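Scytovirin (Scytonema varium, PDB 2QSK) is an antiviral, sugar-binding lectin that inhibits HIV-1 fusion and infection. Local coordinates at residues W8-N13 against G28-S33; K24-A29 against G36-T41. All blocks are in the same frame, centred on the assembly; numbering follows the deposited sequence. Where two conformers were deposited one is given.

Leaving the N terminus, the chain passes through 8-13, makes a long excursion without alpha helix or strand and returns at 28-33, where interaction 1 closes that loop. Interaction 2 starts before the first loop is complete, at 24-29, and ends at 36-41 after a shorter excursion. The two loops therefore overlap along the sequence, and G28 and A29 belong to both contacts. The later loop contains the turn of a small antiparallel hairpin, strands 31-32 and 38-39, paired through the backbones of T31 and Q39. Interaction 1 ties the early loop to the entry of this hairpin, and interaction 2 ties the segment just before the hairpin to its second strand.

Interaction 1. Residues W8-N13 against G28-S33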
loop_
_atom_site.group_PDB
_atom_site.type_symbol
_atom_site.label_atom_id
_atom_site.label_comp_id
_atom_site.label_asym_id
_atom_site.label_seq_id
_atom_site.Cartn_x
_atom_site.Cartn_y
_atom_site.Cartn_z
ATOM N N TRP A 8 1.720 2.861 1.404
ATOM C CA TRP A 8 2.887 3.503 0.807
ATOM C C TRP A 8 4.064 2.539 0.872
ATOM O O TRP A 8 4.301 1.920 1.907
ATOM C CB TRP A 8 3.206 4.805 1.553
ATOM C CG TRP A 8 4.337 5.556 0.941
ATOM C CD1 TRP A 8 5.651 5.496 1.309
ATOM C CD2 TRP A 8 4.276 6.463 -0.164
ATOM N NE1 TRP A 8 6.404 6.305 0.519
ATOM C CE2 TRP A 8 5.594 6.908 -0.400
ATOM C CE3 TRP A 8 3.246 6.932 -0.986
ATOM C CZ2 TRP A 8 5.909 7.809 -1.419
ATOM C CZ3 TRP A 8 3.563 7.830 -1.997
ATOM C CH2 TRP A 8 4.886 8.255 -2.205
ATOM N N ASN A 9 4.790 2.418 -0.233
ATOM C CA ASN A 9 5.990 1.596 -0.299
ATOM C C ASN A 9 7.216 2.418 0.073
ATOM O O ASN A 9 7.712 3.206 -0.723
ATOM C CB ASN A 9 6.146 1.009 -1.698
ATOM C CG ASN A 9 7.345 0.090 -1.808
ATOM O OD1 ASN A 9 8.087 -0.124 -0.851
ATOM N ND2 ASN A 9 7.554 -0.462 -3.006
ATOM N N GLU A 10 7.704 2.239 1.301
ATOM C CA GLU A 10 8.827 3.019 1.800
ATOM C C GLU A 10 10.169 2.661 1.141
ATOM O O GLU A 10 11.149 3.382 1.328
ATOM C CB GLU A 10 8.968 2.834 3.304
ATOM C CG GLU A 10 7.783 3.360 4.112
ATOM C CD GLU A 10 7.909 3.136 5.611
ATOM O OE1 GLU A 10 9.049 2.846 6.085
ATOM O OE2 GLU A 10 6.878 3.252 6.325
ATOM N N ALA A 11 10.235 1.541 0.419
ATOM C CA ALA A 11 11.519 1.085 -0.125
ATOM C C ALA A 11 12.112 2.093 -1.079
ATOM O O ALA A 11 13.344 2.165 -1.200
ATOM C CB ALA A 11 11.362 -0.251 -0.812
ATOM N N ASN A 12 11.256 2.829 -1.777
ATOM C CA ASN A 12 11.678 3.714 -2.853
ATOM C C ASN A 12 11.775 5.176 -2.432
ATOM O O ASN A 12 11.867 6.060 -3.281
ATOM C CB ASN A 12 10.727 3.539 -4.061
ATOM C CG ASN A 12 10.716 2.122 -4.563
ATOM O OD1 ASN A 12 11.763 1.486 -4.610
ATOM N ND2 ASN A 12 9.543 1.608 -4.918
ATOM N N ASN A 13 11.803 5.451 -1.120
ATOM C CA ASN A 13 11.746 6.817 -0.665
ATOM C C ASN A 13 12.997 7.613 -1.021
ATOM O O ASN A 13 14.103 7.060 -1.130
ATOM C CB ASN A 13 11.551 6.871 0.852
ATOM C CG ASN A 13 10.137 6.543 1.275
ATOM O OD1 ASN A 13 9.267 6.278 0.446
ATOM N ND2 ASN A 13 9.893 6.560 2.585
ATOM N N GLY A 28 0.990 3.138 6.210
ATOM C CA GLY A 28 -0.012 2.929 7.235
ATOM C C GLY A 28 0.002 4.043 8.265
ATOM O O GLY A 28 0.035 5.218 7.947
ATOM N N ALA A 29 -0.005 3.617 9.536
ATOM C CA ALA A 29 -0.010 4.528 10.688
ATOM C C ALA A 29 1.387 5.023 11.063
ATOM O O ALA A 29 1.523 5.714 12.085
ATOM C CB ALA A 29 -0.660 3.817 11.886
ATOM N N ARG A 30 2.434 4.707 10.294
ATOM C CA ARG A 30 3.783 5.203 10.619
ATOM C C ARG A 30 3.884 6.698 10.351
ATOM O O ARG A 30 3.182 7.259 9.519
ATOM C CB ARG A 30 4.820 4.397 9.829
ATOM C CG ARG A 30 4.961 2.999 10.380
ATOM C CD ARG A 30 5.654 2.034 9.468
ATOM N NE ARG A 30 6.980 2.378 8.978
ATOM C CZ ARG A 30 8.129 2.036 9.558
ATOM N NH1 ARG A 30 9.234 2.135 8.847
ATOM N NH2 ARG A 30 8.200 1.576 10.806
ATOM N N THR A 31 4.814 7.330 11.062
ATOM C CA THR A 31 5.038 8.748 10.951
ATOM C C THR A 31 6.537 9.052 10.843
ATOM O O THR A 31 7.390 8.199 11.136
ATOM C CB THR A 31 4.419 9.523 12.141
ATOM O OG1 THR A 31 4.942 9.029 13.372
ATOM C CG2 THR A 31 2.894 9.376 12.173
ATOM N N CYS A 32 6.866 10.266 10.430
ATOM C CA CYS A 32 8.255 10.620 10.192
ATOM C C CYS A 32 8.910 11.129 11.469
ATOM O O CYS A 32 8.394 12.024 12.150
ATOM C CB CYS A 32 8.358 11.647 9.065
ATOM S SG CYS A 32 10.015 11.831 8.416
ATOM N N SER A 33 10.058 10.535 11.805
ATOM C CA SER A 33 10.805 10.876 13.005
ATOM C C SER A 33 11.640 12.138 12.812
ATOM O O SER A 33 11.912 12.582 11.691
ATOM C CB SER A 33 11.740 9.735 13.404
ATOM O OG SER A 33 12.912 9.738 12.583
#
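A side-on salt bridge joins E10, buried in the early loop of this disulfide-rich domain, to partly exposed R30, just ahead of strand 31-32. The arginine presents NE and NH1 to the two carboxylate oxygens, one each: NE lies 2.8 Å from E10 OE2, while NH1 reaches E10 OE1 at 2.9 Å in an almost straight bond (173°). Both oxygens use their syn lone pairs and the planes of the two groups are only 13° apart, so the fork is nearly flat. Glutamate is long enough to get there because its chain runs extended beyond CG; R30 bends instead at chi3 (55°), turning the guanidinium edge toward it. Both side chains also touch C38 of the hairpin's second strand, placing the ion pair against the cystine framework. N18 ND2 donates to E10 OE1 and D27 N to E10 OE2; with R30 they fix the carboxylate's rotation and probably stabilise its charge, while G40 O holds the guanidinium by NH2. Within 8-13 two asparagines shape the loop that carries E10. N9 OD1 accepts from A11 N in an Asx turn, and N13 OD1 takes the indole NE1 of W8 at 2.9 Å, on a lone pair and close to the ring plane.

Interaction 2. Residues K24-A29 against G36-T41; sequences KQCDGA and GFCQGT
The flat groups at this contact are peptide carbonyls rather than rings: C38 SG lies 3.5 Å from Q25 O, well out of the plane of that carbonyl, and the methyl of A29 lies off the oxygen end of the T41 carbonyl, its CB 3.5 Å from T41 O. Q25 O also accepts a hydrogen bond from N13 ND2 of the early loop. Between these two touches the segments are joined covalently. C26 SG and C38 SG form a disulfide 2.0 Å long, and its chi3 of -85° is near the right-angled twist that a C-S-S-C group prefers. Each sulfur stands beside its own backbone N, anti to the carbonyl carbon (chi1 -59° in C26), and from there the two meet across a CA separation of 5.6 Å. This cystine fastens the loop before strand 31-32 to strand 38-39; it interleaves along the sequence with C20-C32, and the pair probably helps to hold a fold with so little regular structure. The touching parts, 25-29 and 38-41, run 23° apart. One water donates to A29 O at 2.8 Å and weakly to Q39 O; a second donates to A29 O and accepts from T41 N, linking the backbones. Glycine suits G40, where a CB would be jammed against the preceding carbonyl oxygen, and G28, which has positive phi. D27 OD2 makes a salt bridge with R43 NH1.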
loop_
_atom_site.group_PDB
_atom_site.type_symbol
_atom_site.label_atom_id
_atom_site.label_comp_id
_atom_site.label_asym_id
_atom_site.label_seq_id
_atom_site.Cartn_x
_atom_site.Cartn_y
_atom_site.Cartn_z
ATOM N N LYS A 24 3.413 11.363 4.975
ATOM C CA LYS A 24 2.871 10.745 3.761
ATOM C C LYS A 24 3.859 9.777 3.115
ATOM O O LYS A 24 3.483 8.978 2.265
ATOM C CB LYS A 24 2.468 11.808 2.730
ATOM C CG LYS A 24 0.976 11.990 2.526
ATOM C CD LYS A 24 0.734 13.101 1.512
ATOM C CE LYS A 24 -0.704 13.185 1.067
ATOM N NZ LYS A 24 -1.084 12.039 0.217
ATOM N N GLN A 25 5.137 9.833 3.503
ATOM C CA GLN A 25 6.150 8.922 2.966
ATOM C C GLN A 25 6.317 7.677 3.840
ATOM O O GLN A 25 7.248 6.890 3.638
ATOM C CB GLN A 25 7.487 9.658 2.835
ATOM C CG GLN A 25 7.419 10.768 1.804
ATOM C CD GLN A 25 8.600 11.679 1.916
ATOM O OE1 GLN A 25 8.924 12.146 3.009
ATOM N NE2 GLN A 25 9.292 11.901 0.800
ATOM N N CYS A 26 5.406 7.491 4.802
ATOM C CA CYS A 26 5.481 6.350 5.696
ATOM C C CYS A 26 4.198 5.523 5.570
ATOM O O CYS A 26 3.090 6.056 5.444
ATOM C CB CYS A 26 5.718 6.809 7.137
ATOM S SG CYS A 26 7.245 7.773 7.322
ATOM N N ASP A 27 4.365 4.210 5.557
ATOM C CA ASP A 27 3.239 3.294 5.333
ATOM C C ASP A 27 2.277 3.266 6.518
ATOM O O ASP A 27 2.684 3.297 7.687
ATOM C CB ASP A 27 3.796 1.889 5.106
ATOM C CG ASP A 27 2.774 0.900 4.562
ATOM O OD1 ASP A 27 1.773 1.307 3.937
ATOM O OD2 ASP A 27 3.009 -0.318 4.757
ATOM N N GLY A 28 0.990 3.138 6.210
ATOM C CA GLY A 28 -0.012 2.929 7.235
ATOM C C GLY A 28 0.002 4.043 8.265
ATOM O O GLY A 28 0.035 5.218 7.947
ATOM N N ALA A 29 -0.005 3.617 9.536
ATOM C CA ALA A 29 -0.010 4.528 10.688
ATOM C C ALA A 29 1.387 5.023 11.063
ATOM O O ALA A 29 1.523 5.714 12.085
ATOM C CB ALA A 29 -0.660 3.817 11.886
ATOM N N GLY A 36 14.449 11.676 10.413
ATOM C CA GLY A 36 14.146 11.429 9.020
ATOM C C GLY A 36 13.988 9.976 8.664
ATOM O O GLY A 36 14.273 9.581 7.518
ATOM N N PHE A 37 13.513 9.171 9.612
ATOM C CA PHE A 37 13.145 7.780 9.377
ATOM C C PHE A 37 11.674 7.591 9.708
ATOM O O PHE A 37 11.154 8.164 10.688
ATOM C CB PHE A 37 13.934 6.840 10.282
ATOM C CG PHE A 37 15.372 6.641 9.861
ATOM C CD1 PHE A 37 15.712 5.592 9.009
ATOM C CD2 PHE A 37 16.379 7.462 10.328
ATOM C CE1 PHE A 37 17.026 5.380 8.627
ATOM C CE2 PHE A 37 17.714 7.245 9.944
ATOM C CZ PHE A 37 18.017 6.203 9.100
ATOM N N CYS A 38 11.008 6.723 8.968
ATOM C CA CYS A 38 9.659 6.344 9.360
ATOM C C CYS A 38 9.692 5.528 10.642
ATOM O O CYS A 38 10.628 4.747 10.885
ATOM C CB CYS A 38 9.006 5.541 8.259
ATOM S SG CYS A 38 8.693 6.459 6.752
ATOM N N GLN A 39 8.668 5.705 11.478
ATOM C CA GLN A 39 8.638 5.019 12.767
ATOM C C GLN A 39 7.191 4.647 13.104
ATOM O O GLN A 39 6.227 5.269 12.663
ATOM C CB GLN A 39 9.272 5.821 13.891
ATOM C CG GLN A 39 8.515 7.087 14.289
ATOM C CD GLN A 39 9.239 7.962 15.332
ATOM O OE1 GLN A 39 9.112 9.179 15.318
ATOM N NE2 GLN A 39 9.981 7.343 16.217
ATOM N N GLY A 40 7.081 3.607 13.920
ATOM C CA GLY A 40 5.793 3.074 14.354
ATOM C C GLY A 40 5.453 1.788 13.642
ATOM O O GLY A 40 6.269 1.189 12.944
ATOM N N THR A 41 4.200 1.374 13.804
ATOM C CA THR A 41 3.675 0.152 13.202
ATOM C C THR A 41 2.682 0.547 12.115
ATOM O O THR A 41 1.750 1.304 12.356
ATOM C CB THR A 41 2.996 -0.744 14.254
ATOM O OG1 THR A 41 3.981 -1.123 15.215
ATOM C CG2 THR A 41 2.381 -1.983 13.611
HETATM O O HOH W 1 3.186 5.513 14.306
HETATM O O HOH W 2 2.369 3.742 14.553
#